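Local structure of eukaryotic peptide chain release factor GTP-binding subunit (Schizosaccharomyces pombe, 1R5B) at residues A[394-405]-A[422-431]. The protein is a translational GTPase-type release factor of the eRF3 family, joining a P-loop GTP-binding domain to beta-rich domains related to those of eEF1A. Residues are numbered along the deposited sequence; the frame is centred on the assembly and turned at random.
Sequences EVSFAKLLHKLD and MKIIAELETQ
Ser396 and Glu429 form an antiparallel hydrogen-bonded pair at the edge of the antiparallel sheet of the eEF1A-like C-terminal domain, where strand 396-397 is outermost within this chain. Ser396 N gives to Glu429 O at 3.0 Å. Glu429 N returns the bond to Ser396 O. Two residues on, Ala398 N hydrogen-bonds to Glu427 O at 3.1 Å from above the carbonyl plane, although its N-H points nearly straight (163°). Phe397 and Leu428 are the non-hydrogen-bonded pair. Their side chains run side by side, with Leu428 CD1 3.3 Å from Phe397 CD1. Ile424 CD1 lies 3.8 Å from Phe397 CE1, and the Ile424 side chain crosses that of Leu400 at about a right angle. Ile369 of strand 364-371 touches both Phe397 and Ile424, tying this cluster to the next strand. Beside Glu427, Lys399 bends at its last torsion (chi4 109°). Its NZ makes a 2.8 Å salt bridge on the syn side of Glu427 OE1, but 25° out of the carboxylate plane. Farther along, His402 and Ile425 exchange two weak bonds, His402 ND1 to Ile425 O and Ile425 N to His402 O. Apolar packing begins within the short ladder and continues to Ile424; past Ala398 the join probably depends more on side chains than on regular backbone pairing.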
ATOM      1  N   GLU A 394      -5.280  17.924 -19.522  1.00 37.25           N
ATOM      2  CA  GLU A 394      -5.937  19.204 -19.811  1.00 36.69           C
ATOM      3  C   GLU A 394      -7.219  19.287 -19.000  1.00 36.16           C
ATOM      4  O   GLU A 394      -8.071  18.408 -19.097  1.00 35.91           O
ATOM      5  CB  GLU A 394      -6.269  19.315 -21.308  1.00 36.92           C
ATOM      6  CG  GLU A 394      -6.895  20.642 -21.744  1.00 37.32           C
ATOM      7  CD  GLU A 394      -5.869  21.737 -21.982  1.00 37.94           C
ATOM      8  OE1 GLU A 394      -4.923  21.858 -21.172  1.00 38.27           O
ATOM      9  OE2 GLU A 394      -6.010  22.484 -22.980  1.00 38.35           O
ATOM     10  N   VAL A 395      -7.377  20.346 -18.217  1.00 35.64           N
ATOM     11  CA  VAL A 395      -8.475  20.392 -17.261  1.00 35.40           C
ATOM     12  C   VAL A 395      -8.983  21.802 -16.974  1.00 35.37           C
ATOM     13  O   VAL A 395      -8.233  22.769 -17.057  1.00 35.05           O
ATOM     14  CB  VAL A 395      -8.059  19.729 -15.930  1.00 35.39           C
ATOM     15  CG1 VAL A 395      -7.028  20.587 -15.195  1.00 35.24           C
ATOM     16  CG2 VAL A 395      -9.272  19.464 -15.051  1.00 35.27           C
ATOM     17  N   SER A 396     -10.263  21.881 -16.616  1.00 35.50           N
ATOM     18  CA  SER A 396     -10.945  23.133 -16.304  1.00 35.78           C
ATOM     19  C   SER A 396     -12.029  22.912 -15.249  1.00 35.95           C
ATOM     20  O   SER A 396     -12.532  21.797 -15.088  1.00 35.76           O
ATOM     21  CB  SER A 396     -11.576  23.721 -17.570  1.00 35.73           C
ATOM     22  OG  SER A 396     -12.537  22.823 -18.102  1.00 35.47           O
ATOM     23  N   PHE A 397     -12.404  23.983 -14.546  1.00 36.24           N
ATOM     24  CA  PHE A 397     -13.380  23.859 -13.467  1.00 36.33           C
ATOM     25  C   PHE A 397     -14.760  24.124 -14.037  1.00 36.22           C
ATOM     26  O   PHE A 397     -14.906  24.956 -14.913  1.00 36.31           O
ATOM     27  CB  PHE A 397     -13.044  24.817 -12.319  1.00 36.47           C
ATOM     28  CG  PHE A 397     -11.716  24.527 -11.658  1.00 36.18           C
ATOM     29  CD1 PHE A 397     -11.658  23.826 -10.458  1.00 36.16           C
ATOM     30  CD2 PHE A 397     -10.521  24.948 -12.245  1.00 36.14           C
ATOM     31  CE1 PHE A 397     -10.432  23.550  -9.857  1.00 35.70           C
ATOM     32  CE2 PHE A 397      -9.290  24.674 -11.648  1.00 36.05           C
ATOM     33  CZ  PHE A 397      -9.245  23.979 -10.456  1.00 35.47           C
ATOM     34  N   ALA A 398     -15.761  23.396 -13.549  1.00 36.23           N
ATOM     35  CA  ALA A 398     -17.116  23.449 -14.090  1.00 36.29           C
ATOM     36  C   ALA A 398     -18.104  23.998 -13.065  1.00 36.37           C
ATOM     37  O   ALA A 398     -18.831  24.943 -13.347  1.00 36.43           O
ATOM     38  CB  ALA A 398     -17.550  22.064 -14.551  1.00 36.19           C
ATOM     39  N   LYS A 399     -18.130  23.390 -11.881  1.00 36.57           N
ATOM     40  CA  LYS A 399     -19.021  23.810 -10.802  1.00 36.66           C
ATOM     41  C   LYS A 399     -18.223  24.097  -9.526  1.00 36.72           C
ATOM     42  O   LYS A 399     -18.337  23.348  -8.550  1.00 36.80           O
ATOM     43  CB  LYS A 399     -20.083  22.732 -10.532  1.00 36.63           C
ATOM     44  CG  LYS A 399     -20.990  22.422 -11.719  1.00 36.73           C
ATOM     45  CD  LYS A 399     -22.176  21.550 -11.307  1.00 36.54           C
ATOM     46  CE  LYS A 399     -23.158  21.334 -12.456  1.00 36.38           C
ATOM     47  NZ  LYS A 399     -23.113  19.936 -12.968  1.00 36.41           N
ATOM     48  N   LEU A 400     -17.425  25.175  -9.546  1.00 36.73           N
ATOM     49  CA  LEU A 400     -16.656  25.636  -8.369  1.00 36.56           C
ATOM     50  C   LEU A 400     -17.599  25.721  -7.177  1.00 36.58           C
ATOM     51  O   LEU A 400     -18.557  26.483  -7.195  1.00 36.56           O
ATOM     52  CB  LEU A 400     -15.973  26.999  -8.618  1.00 36.38           C
ATOM     53  CG  LEU A 400     -14.492  27.150  -8.228  1.00 36.12           C
ATOM     54  CD1 LEU A 400     -13.608  26.328  -9.142  1.00 36.85           C
ATOM     55  CD2 LEU A 400     -14.020  28.597  -8.251  1.00 35.89           C
ATOM     56  N   LEU A 401     -17.320  24.924  -6.150  1.00 36.86           N
ATOM     57  CA  LEU A 401     -18.298  24.644  -5.095  1.00 37.01           C
ATOM     58  C   LEU A 401     -17.831  25.121  -3.700  1.00 37.06           C
ATOM     59  O   LEU A 401     -18.584  25.825  -3.005  1.00 37.25           O
ATOM     60  CB  LEU A 401     -18.654  23.139  -5.092  1.00 36.98           C
ATOM     61  CG  LEU A 401     -20.086  22.717  -5.468  1.00 36.68           C
ATOM     62  CD1 LEU A 401     -20.147  21.233  -5.805  1.00 36.44           C
ATOM     63  CD2 LEU A 401     -21.091  23.052  -4.361  1.00 36.61           C
ATOM     64  N   HIS A 402     -16.602  24.760  -3.306  1.00 36.96           N
ATOM     65  CA  HIS A 402     -16.121  24.981  -1.929  1.00 36.83           C
ATOM     66  C   HIS A 402     -14.673  25.498  -1.790  1.00 36.79           C
ATOM     67  O   HIS A 402     -13.858  25.357  -2.703  1.00 36.59           O
ATOM     68  CB  HIS A 402     -16.243  23.675  -1.155  1.00 36.75           C
ATOM     69  CG  HIS A 402     -17.649  23.209  -0.970  1.00 36.53           C
ATOM     70  ND1 HIS A 402     -18.351  22.564  -1.962  1.00 36.32           N
ATOM     71  CD2 HIS A 402     -18.481  23.280   0.093  1.00 36.66           C
ATOM     72  CE1 HIS A 402     -19.558  22.265  -1.523  1.00 36.28           C
ATOM     73  NE2 HIS A 402     -19.661  22.685  -0.275  1.00 36.78           N
ATOM     74  N   LYS A 403     -14.378  26.073  -0.616  1.00 36.78           N
ATOM     75  CA  LYS A 403     -13.056  26.611  -0.253  1.00 36.80           C
ATOM     76  C   LYS A 403     -12.324  25.766   0.819  1.00 36.91           C
ATOM     77  O   LYS A 403     -11.306  25.141   0.524  1.00 36.63           O
ATOM     78  CB  LYS A 403     -13.207  28.062   0.228  1.00 36.83           C
ATOM     79  CG  LYS A 403     -11.925  28.885   0.219  1.00 36.50           C
ATOM     80  CD  LYS A 403     -12.215  30.363  -0.057  1.00 35.56           C
ATOM     81  CE  LYS A 403     -13.154  30.945   0.976  1.00 35.51           C
ATOM     82  NZ  LYS A 403     -13.009  32.426   1.092  1.00 35.78           N
ATOM     83  N   LEU A 404     -12.857  25.746   2.043  1.00 37.12           N
ATOM     84  CA  LEU A 404     -12.250  25.051   3.194  1.00 37.36           C
ATOM     85  C   LEU A 404     -11.068  25.811   3.817  1.00 37.78           C
ATOM     86  O   LEU A 404     -10.354  26.561   3.135  1.00 37.53           O
ATOM     87  CB  LEU A 404     -11.780  23.629   2.837  1.00 37.35           C
ATOM     88  CG  LEU A 404     -12.601  22.704   1.924  1.00 36.97           C
ATOM     89  CD1 LEU A 404     -11.701  22.071   0.875  1.00 36.80           C
ATOM     90  CD2 LEU A 404     -13.306  21.615   2.725  1.00 36.84           C
ATOM     91  N   ASP A 405     -10.869  25.593   5.120  1.00 38.52           N
ATOM     92  CA  ASP A 405      -9.682  26.078   5.836  1.00 39.23           C
ATOM     93  C   ASP A 405      -9.552  25.450   7.224  1.00 39.49           C
ATOM     94  O   ASP A 405     -10.555  25.118   7.852  1.00 39.59           O
ATOM     95  CB  ASP A 405      -9.718  27.601   5.980  1.00 39.56           C
ATOM     96  CG  ASP A 405      -8.422  28.179   6.560  1.00 40.66           C
ATOM     97  OD1 ASP A 405      -8.121  27.939   7.751  1.00 41.88           O
ATOM     98  OD2 ASP A 405      -7.643  28.899   5.898  1.00 42.17           O
ATOM     99  N   MET A 422      -5.278  28.788  -0.946  1.00 35.54           N
ATOM    100  CA  MET A 422      -6.691  28.424  -0.914  1.00 35.31           C
ATOM    101  C   MET A 422      -6.836  26.929  -1.251  1.00 35.54           C
ATOM    102  O   MET A 422      -5.861  26.277  -1.615  1.00 34.79           O
ATOM    103  CB  MET A 422      -7.464  29.296  -1.909  1.00 35.03           C
ATOM    104  CG  MET A 422      -8.930  29.501  -1.586  1.00 33.93           C
ATOM    105  SD  MET A 422      -9.614  30.836  -2.554  1.00 31.86           S
ATOM    106  CE  MET A 422     -11.101  30.129  -3.184  1.00 31.21           C
ATOM    107  N   LYS A 423      -8.061  26.417  -1.120  1.00 36.10           N
ATOM    108  CA  LYS A 423      -8.390  25.015  -1.339  1.00 36.70           C
ATOM    109  C   LYS A 423      -9.644  24.838  -2.256  1.00 37.32           C
ATOM    110  O   LYS A 423     -10.061  25.805  -2.913  1.00 37.72           O
ATOM    111  CB  LYS A 423      -8.566  24.358   0.038  1.00 36.86           C
ATOM    112  CG  LYS A 423      -7.248  23.854   0.678  1.00 36.96           C
ATOM    113  CD  LYS A 423      -6.739  24.754   1.812  1.00 36.66           C
ATOM    114  CE  LYS A 423      -6.839  24.055   3.174  1.00 36.90           C
ATOM    115  NZ  LYS A 423      -6.510  24.946   4.327  1.00 35.97           N
ATOM    116  N   ILE A 424     -10.214  23.623  -2.348  1.00 37.89           N
ATOM    117  CA  ILE A 424     -11.467  23.395  -3.114  1.00 38.31           C
ATOM    118  C   ILE A 424     -12.180  22.037  -2.902  1.00 38.53           C
ATOM    119  O   ILE A 424     -11.583  21.074  -2.435  1.00 38.58           O
ATOM    120  CB  ILE A 424     -11.204  23.542  -4.641  1.00 38.44           C
ATOM    121  CG1 ILE A 424     -12.433  24.131  -5.364  1.00 38.90           C
ATOM    122  CG2 ILE A 424     -10.804  22.192  -5.234  1.00 38.30           C
ATOM    123  CD1 ILE A 424     -12.689  23.566  -6.795  1.00 39.49           C
ATOM    124  N   ILE A 425     -13.464  21.986  -3.264  1.00 38.79           N
ATOM    125  CA  ILE A 425     -14.168  20.724  -3.554  1.00 39.08           C
ATOM    126  C   ILE A 425     -15.214  20.947  -4.677  1.00 39.28           C
ATOM    127  O   ILE A 425     -16.333  21.393  -4.415  1.00 39.52           O
ATOM    128  CB  ILE A 425     -14.754  20.048  -2.227  1.00 39.15           C
ATOM    129  CG1 ILE A 425     -16.266  19.725  -2.285  1.00 39.12           C
ATOM    130  CG2 ILE A 425     -14.419  20.866  -0.976  1.00 39.10           C
ATOM    131  CD1 ILE A 425     -16.636  18.527  -3.168  1.00 38.79           C
ATOM    132  N   ALA A 426     -14.836  20.670  -5.930  1.00 39.45           N
ATOM    133  CA  ALA A 426     -15.716  20.953  -7.083  1.00 39.41           C
ATOM    134  C   ALA A 426     -15.433  20.168  -8.376  1.00 39.49           C
ATOM    135  O   ALA A 426     -14.394  19.512  -8.516  1.00 39.33           O
ATOM    136  CB  ALA A 426     -15.692  22.431  -7.383  1.00 39.55           C
ATOM    137  N   GLU A 427     -16.374  20.276  -9.323  1.00 39.49           N
ATOM    138  CA  GLU A 427     -16.336  19.536 -10.598  1.00 39.32           C
ATOM    139  C   GLU A 427     -15.200  19.986 -11.515  1.00 38.96           C
ATOM    140  O   GLU A 427     -14.885  21.175 -11.603  1.00 38.80           O
ATOM    141  CB  GLU A 427     -17.668  19.664 -11.369  1.00 39.38           C
ATOM    142  CG  GLU A 427     -18.597  18.459 -11.247  1.00 39.84           C
ATOM    143  CD  GLU A 427     -19.552  18.313 -12.422  1.00 39.93           C
ATOM    144  OE1 GLU A 427     -20.767  18.545 -12.238  1.00 40.06           O
ATOM    145  OE2 GLU A 427     -19.090  17.956 -13.528  1.00 40.27           O
ATOM    146  N   LEU A 428     -14.613  19.012 -12.202  1.00 38.49           N
ATOM    147  CA  LEU A 428     -13.557  19.247 -13.177  1.00 38.20           C
ATOM    148  C   LEU A 428     -13.893  18.499 -14.460  1.00 37.69           C
ATOM    149  O   LEU A 428     -14.703  17.574 -14.455  1.00 37.70           O
ATOM    150  CB  LEU A 428     -12.206  18.775 -12.649  1.00 38.30           C
ATOM    151  CG  LEU A 428     -11.288  19.881 -12.128  1.00 38.75           C
ATOM    152  CD1 LEU A 428     -11.918  20.551 -10.903  1.00 39.38           C
ATOM    153  CD2 LEU A 428      -9.883  19.339 -11.801  1.00 39.03           C
ATOM    154  N   GLU A 429     -13.259  18.909 -15.553  1.00 37.01           N
ATOM    155  CA  GLU A 429     -13.531  18.341 -16.859  1.00 36.28           C
ATOM    156  C   GLU A 429     -12.261  18.349 -17.713  1.00 35.72           C
ATOM    157  O   GLU A 429     -11.432  19.283 -17.623  1.00 35.67           O
ATOM    158  CB  GLU A 429     -14.676  19.108 -17.542  1.00 36.55           C
ATOM    159  CG  GLU A 429     -16.017  18.377 -17.520  1.00 36.97           C
ATOM    160  CD  GLU A 429     -17.109  19.098 -18.300  1.00 37.27           C
ATOM    161  OE1 GLU A 429     -16.916  19.356 -19.508  1.00 37.54           O
ATOM    162  OE2 GLU A 429     -18.166  19.406 -17.703  1.00 37.53           O
ATOM    163  N   THR A 430     -12.121  17.302 -18.542  1.00 35.13           N
ATOM    164  CA  THR A 430     -11.031  17.195 -19.523  1.00 34.55           C
ATOM    165  C   THR A 430     -11.563  17.179 -20.955  1.00 34.09           C
ATOM    166  O   THR A 430     -12.758  16.967 -21.164  1.00 34.10           O
ATOM    167  CB  THR A 430     -10.245  15.916 -19.282  1.00 34.41           C
ATOM    168  OG1 THR A 430     -11.156  14.820 -19.129  1.00 34.00           O
ATOM    169  CG2 THR A 430      -9.515  15.965 -17.962  1.00 34.35           C
ATOM    170  N   GLN A 431     -10.674  17.404 -21.930  1.00 33.71           N
ATOM    171  CA  GLN A 431     -11.057  17.403 -23.359  1.00 33.42           C
ATOM    172  C   GLN A 431     -11.144  15.984 -23.922  1.00 32.96           C
ATOM    173  O   GLN A 431     -11.923  15.728 -24.844  1.00 32.86           O
ATOM    174  CB  GLN A 431     -10.078  18.226 -24.212  1.00 33.34           C
ATOM    175  CG  GLN A 431     -10.184  19.735 -24.033  1.00 33.57           C
ATOM    176  CD  GLN A 431     -11.546  20.276 -24.422  1.00 33.75           C
ATOM    177  OE1 GLN A 431     -11.757  20.681 -25.565  1.00 33.38           O
ATOM    178  NE2 GLN A 431     -12.475  20.282 -23.472  1.00 33.83           N
TER